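Local coordinates for protein DnaJ homolog subfamily C member 3 (Mus musculus, PDB 3IEG) that acts as an endoplasmic reticulum co-chaperone in the unfolded protein response, stimulating the HSPA8 ATPase, binding misfolded proteins through its TPR domain and restraining GCN2 kinase, at residues A[14-27]-A[40-52]. Numbering follows the deposited sequence.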
loop_
_atom_site.group_PDB
_atom_site.type_symbol
_atom_site.label_atom_id
_atom_site.label_comp_id
_atom_site.label_asym_id
_atom_site.label_seq_id
_atom_site.Cartn_x
_atom_site.Cartn_y
_atom_site.Cartn_z
ATOM N N LEU A 14 26.671 27.571 -1.689
ATOM C CA LEU A 14 26.390 26.366 -2.469
ATOM C C LEU A 14 27.651 25.538 -2.656
ATOM O O LEU A 14 27.643 24.338 -2.391
ATOM C CB LEU A 14 25.801 26.699 -3.839
ATOM C CG LEU A 14 24.909 25.689 -4.590
ATOM C CD1 LEU A 14 25.362 25.558 -6.044
ATOM C CD2 LEU A 14 24.831 24.293 -3.957
ATOM N N ALA A 15 28.727 26.183 -3.112
ATOM C CA ALA A 15 30.010 25.505 -3.340
ATOM C C ALA A 15 30.495 24.777 -2.082
ATOM O O ALA A 15 31.005 23.659 -2.169
ATOM C CB ALA A 15 31.066 26.501 -3.818
ATOM N N ALA A 16 30.299 25.417 -0.926
ATOM C CA ALA A 16 30.693 24.882 0.375
ATOM C C ALA A 16 29.738 23.838 0.959
ATOM O O ALA A 16 29.989 23.312 2.039
ATOM C CB ALA A 16 30.892 26.023 1.373
ATOM N N GLY A 17 28.645 23.538 0.269
ATOM C CA GLY A 17 27.701 22.526 0.751
ATOM C C GLY A 17 26.654 23.007 1.744
ATOM O O GLY A 17 25.832 22.214 2.205
ATOM N N GLN A 18 26.667 24.297 2.073
ATOM C CA GLN A 18 25.650 24.866 2.953
ATOM C C GLN A 18 24.387 25.198 2.152
ATOM O O GLN A 18 24.165 26.326 1.719
ATOM C CB GLN A 18 26.203 26.058 3.743
ATOM C CG GLN A 18 27.217 25.655 4.848
ATOM C CD GLN A 18 27.851 26.870 5.546
ATOM O OE1 GLN A 18 27.249 27.484 6.445
ATOM N NE2 GLN A 18 29.076 27.223 5.127
ATOM N N LEU A 19 23.565 24.175 1.951
ATOM C CA LEU A 19 22.451 24.242 1.013
ATOM C C LEU A 19 21.338 25.156 1.487
ATOM O O LEU A 19 20.842 25.980 0.715
ATOM C CB LEU A 19 21.907 22.843 0.722
ATOM C CG LEU A 19 22.912 21.772 0.296
ATOM C CD1 LEU A 19 22.174 20.455 -0.003
ATOM C CD2 LEU A 19 23.757 22.197 -0.916
ATOM N N ALA A 20 20.944 25.002 2.747
ATOM C CA ALA A 20 19.855 25.789 3.308
ATOM C C ALA A 20 20.232 27.260 3.316
ATOM O O ALA A 20 19.443 28.112 2.916
ATOM C CB ALA A 20 19.504 25.311 4.687
ATOM N N ASP A 21 21.458 27.556 3.729
ATOM C CA ASP A 21 21.927 28.928 3.705
ATOM C C ASP A 21 21.999 29.495 2.291
ATOM O O ASP A 21 21.643 30.647 2.078
ATOM C CB ASP A 21 23.275 29.041 4.413
ATOM C CG ASP A 21 23.192 28.651 5.873
ATOM O OD1 ASP A 21 22.074 28.660 6.451
ATOM O OD2 ASP A 21 24.253 28.325 6.444
ATOM N N ALA A 22 22.451 28.686 1.332
ATOM C CA ALA A 22 22.428 29.079 -0.084
ATOM C C ALA A 22 21.002 29.376 -0.517
ATOM O O ALA A 22 20.738 30.427 -1.102
ATOM C CB ALA A 22 23.046 28.017 -0.961
ATOM N N LEU A 23 20.082 28.471 -0.181
ATOM C CA LEU A 23 18.675 28.663 -0.495
ATOM C C LEU A 23 18.161 30.006 -0.001
ATOM O O LEU A 23 17.456 30.705 -0.728
ATOM C CB LEU A 23 17.814 27.541 0.085
ATOM C CG LEU A 23 16.317 27.550 -0.249
ATOM C CD1 LEU A 23 16.132 27.451 -1.751
ATOM C CD2 LEU A 23 15.585 26.416 0.438
ATOM N N SER A 24 18.534 30.359 1.225
ATOM C CA SER A 24 18.081 31.585 1.870
ATOM C C SER A 24 18.501 32.822 1.065
ATOM O O SER A 24 17.696 33.733 0.841
ATOM C CB SER A 24 18.632 31.653 3.295
ATOM O OG SER A 24 17.669 32.140 4.214
ATOM N N GLN A 25 19.754 32.822 0.612
ATOM C CA GLN A 25 20.305 33.906 -0.195
ATOM C C GLN A 25 19.605 34.047 -1.549
ATOM O O GLN A 25 19.304 35.160 -1.999
ATOM C CB GLN A 25 21.796 33.676 -0.435
ATOM C CG GLN A 25 22.679 33.816 0.803
ATOM C CD GLN A 25 22.587 35.190 1.445
ATOM O OE1 GLN A 25 22.391 35.307 2.655
ATOM N NE2 GLN A 25 22.718 36.229 0.641
ATOM N N PHE A 26 19.355 32.912 -2.196
ATOM C CA PHE A 26 18.696 32.911 -3.488
ATOM C C PHE A 26 17.216 33.313 -3.372
ATOM O O PHE A 26 16.682 33.933 -4.292
ATOM C CB PHE A 26 18.870 31.565 -4.201
ATOM C CG PHE A 26 20.301 31.238 -4.570
ATOM C CD1 PHE A 26 20.743 29.919 -4.573
ATOM C CD2 PHE A 26 21.206 32.244 -4.916
ATOM C CE1 PHE A 26 22.067 29.608 -4.926
ATOM C CE2 PHE A 26 22.528 31.948 -5.262
ATOM C CZ PHE A 26 22.959 30.625 -5.270
ATOM N N HIS A 27 16.574 32.961 -2.252
ATOM C CA HIS A 27 15.233 33.454 -1.927
ATOM C C HIS A 27 15.221 34.986 -1.846
ATOM O O HIS A 27 14.394 35.649 -2.463
ATOM C CB HIS A 27 14.742 32.878 -0.590
ATOM C CG HIS A 27 13.851 31.680 -0.729
ATOM N ND1 HIS A 27 14.082 30.498 -0.052
ATOM C CD2 HIS A 27 12.725 31.484 -1.453
ATOM C CE1 HIS A 27 13.139 29.624 -0.356
ATOM N NE2 HIS A 27 12.308 30.194 -1.211
ATOM N N TYR A 40 16.200 32.753 -10.114
ATOM C CA TYR A 40 15.347 31.571 -10.106
ATOM C C TYR A 40 16.133 30.321 -10.464
ATOM O O TYR A 40 15.851 29.236 -9.945
ATOM C CB TYR A 40 14.166 31.723 -11.067
ATOM C CG TYR A 40 13.114 32.707 -10.625
ATOM C CD1 TYR A 40 12.167 32.363 -9.654
ATOM C CD2 TYR A 40 13.049 33.978 -11.190
ATOM C CE1 TYR A 40 11.189 33.278 -9.249
ATOM C CE2 TYR A 40 12.089 34.892 -10.794
ATOM C CZ TYR A 40 11.160 34.542 -9.829
ATOM O OH TYR A 40 10.206 35.461 -9.448
ATOM N N TYR A 41 17.110 30.460 -11.352
ATOM C CA TYR A 41 17.928 29.310 -11.714
ATOM C C TYR A 41 18.781 28.866 -10.521
ATOM O O TYR A 41 18.797 27.692 -10.175
ATOM C CB TYR A 41 18.789 29.585 -12.954
ATOM C CG TYR A 41 19.665 28.422 -13.351
ATOM C CD1 TYR A 41 19.106 27.231 -13.838
ATOM C CD2 TYR A 41 21.058 28.501 -13.232
ATOM C CE1 TYR A 41 19.907 26.150 -14.192
ATOM C CE2 TYR A 41 21.870 27.430 -13.591
ATOM C CZ TYR A 41 21.292 26.259 -14.073
ATOM O OH TYR A 41 22.100 25.190 -14.427
ATOM N N ARG A 42 19.460 29.812 -9.879
ATOM C CA ARG A 42 20.290 29.497 -8.726
ATOM C C ARG A 42 19.489 28.795 -7.638
ATOM O O ARG A 42 19.928 27.761 -7.090
ATOM C CB ARG A 42 20.962 30.748 -8.177
ATOM C CG ARG A 42 21.900 31.440 -9.158
ATOM C CD ARG A 42 23.021 30.532 -9.630
ATOM N NE ARG A 42 23.963 31.269 -10.464
ATOM C CZ ARG A 42 24.748 30.714 -11.380
ATOM N NH1 ARG A 42 24.703 29.404 -11.609
ATOM N NH2 ARG A 42 25.568 31.475 -12.079
ATOM N N ARG A 43 18.309 29.334 -7.344
ATOM C CA ARG A 43 17.427 28.695 -6.389
ATOM C C ARG A 43 17.065 27.286 -6.828
ATOM O O ARG A 43 16.986 26.393 -6.006
ATOM C CB ARG A 43 16.165 29.510 -6.150
ATOM C CG ARG A 43 15.410 29.044 -4.908
ATOM C CD ARG A 43 14.310 30.000 -4.492
ATOM N NE ARG A 43 13.220 30.007 -5.455
ATOM C CZ ARG A 43 12.288 30.946 -5.522
ATOM N NH1 ARG A 43 12.308 31.963 -4.675
ATOM N NH2 ARG A 43 11.334 30.861 -6.440
ATOM N N ALA A 44 16.861 27.077 -8.120
ATOM C CA ALA A 44 16.489 25.746 -8.579
ATOM C C ALA A 44 17.626 24.730 -8.466
ATOM O O ALA A 44 17.376 23.554 -8.176
ATOM C CB ALA A 44 15.939 25.783 -9.997
ATOM N N THR A 45 18.865 25.162 -8.705
ATOM C CA THR A 45 20.003 24.239 -8.566
ATOM C C THR A 45 20.186 23.838 -7.101
ATOM O O THR A 45 20.591 22.714 -6.828
ATOM C CB THR A 45 21.331 24.756 -9.190
ATOM O OG1 THR A 45 21.744 25.960 -8.540
ATOM C CG2 THR A 45 21.162 25.044 -10.666
ATOM N N VAL A 46 19.857 24.735 -6.169
ATOM C CA VAL A 46 19.859 24.387 -4.728
ATOM C C VAL A 46 18.801 23.333 -4.370
ATOM O O VAL A 46 19.149 22.291 -3.817
ATOM C CB VAL A 46 19.808 25.632 -3.774
ATOM C CG1 VAL A 46 19.520 25.219 -2.362
ATOM C CG2 VAL A 46 21.127 26.369 -3.799
ATOM N N PHE A 47 17.533 23.583 -4.692
ATOM C CA PHE A 47 16.498 22.539 -4.583
ATOM C C PHE A 47 16.942 21.222 -5.250
ATOM O O PHE A 47 16.706 20.133 -4.715
ATOM C CB PHE A 47 15.152 22.993 -5.172
ATOM C CG PHE A 47 14.413 24.027 -4.340
ATOM C CD1 PHE A 47 13.896 25.173 -4.940
ATOM C CD2 PHE A 47 14.221 23.858 -2.963
ATOM C CE1 PHE A 47 13.198 26.136 -4.189
ATOM C CE2 PHE A 47 13.534 24.825 -2.204
ATOM C CZ PHE A 47 13.016 25.967 -2.828
ATOM N N LEU A 48 17.592 21.314 -6.409
ATOM C CA LEU A 48 18.048 20.109 -7.092
ATOM C C LEU A 48 19.082 19.360 -6.253
ATOM O O LEU A 48 19.003 18.138 -6.117
ATOM C CB LEU A 48 18.579 20.433 -8.491
ATOM C CG LEU A 48 17.728 20.043 -9.714
ATOM C CD1 LEU A 48 16.295 19.584 -9.371
ATOM C CD2 LEU A 48 17.705 21.139 -10.780
ATOM N N ALA A 49 20.026 20.107 -5.674
ATOM C CA ALA A 49 21.070 19.530 -4.824
ATOM C C ALA A 49 20.504 18.876 -3.554
ATOM O O ALA A 49 20.980 17.833 -3.131
ATOM C CB ALA A 49 22.110 20.568 -4.486
HETATM N N MSE A 50 19.490 19.493 -2.962
HETATM C CA MSE A 50 18.723 18.881 -1.884
HETATM C C MSE A 50 17.915 17.681 -2.387
HETATM O O MSE A 50 17.497 16.818 -1.610
HETATM C CB MSE A 50 17.756 19.900 -1.291
HETATM C CG MSE A 50 18.411 21.106 -0.635
HETATM SE SE MSE A 50 17.089 22.404 0.047
HETATM C CE MSE A 50 18.245 23.427 1.245
ATOM N N GLY A 51 17.670 17.646 -3.694
ATOM C CA GLY A 51 16.836 16.618 -4.287
ATOM C C GLY A 51 15.351 16.862 -4.117
ATOM O O GLY A 51 14.584 15.908 -4.056
ATOM N N LYS A 52 14.933 18.125 -4.044
ATOM C CA LYS A 52 13.505 18.450 -3.900
ATOM C C LYS A 52 12.931 18.941 -5.229
ATOM O O LYS A 52 12.779 20.150 -5.443
ATOM C CB LYS A 52 13.270 19.495 -2.797
ATOM C CG LYS A 52 13.810 19.139 -1.412
ATOM C CD LYS A 52 13.303 20.108 -0.365
ATOM C CE LYS A 52 14.272 20.217 0.784
ATOM N NZ LYS A 52 13.798 21.171 1.839
#
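Phe26 and Val46 carry the packing between the second helix of the first tetratricopeptide repeat and the opening helix of the next. The segments 19-27 and 40-50 run nearly antiparallel, at 158°, with axes 8.9 Å apart. This is the stacking by which successive TPR units build a solenoid, here within the first two repeats, whose hydrophobic groove binds misfolded proteins.

Phe26 reaches over the backbone of 40-50. Arg42 CB stands over the middle of its ring, 3.3 Å from the centroid and 5° off the normal, a CH-pi contact; Val46 CG2 meets the ring at its edge, in plane, 3.6 Å from Phe26 CE1. Cut back to an alanine, this position would lose the ring, which is likely to leave Arg42 CB and Val46 CG2 without their partner and open a gap between the helices.

Val46 is a knob in the hole formed by Ala22, Leu23 and Phe26 and closed by Leu14, at the end of helix 2-15. Its branches divide the work: CG1, anti to the backbone N (chi1 168°), lies 3.8 Å from Leu23 CB, whereas CG2 also meets Ala22 CB. Leu23 returns the insertion, sitting among Arg43, Val46, Phe47 and Met50. Its CD1 approaches Phe47 over one ring face, offset toward the rim and 3.9 Å from the centroid.

Arg43 crosses Leu23 obliquely, its CG 3.6 Å from Leu23 CD1, and passes the His27 ring at about a right angle with CD over one face. Through NE, the Arg43 guanidinium forms a salt bridge with Asp59 of helix 53-66, linking the contact to the next helix. Toward the far end of 40-50, the selenomethionine Met50, extended beyond CG, places its CE methyl 3.7 Å from Leu19 CB and 4.1 Å from Leu23 CD2.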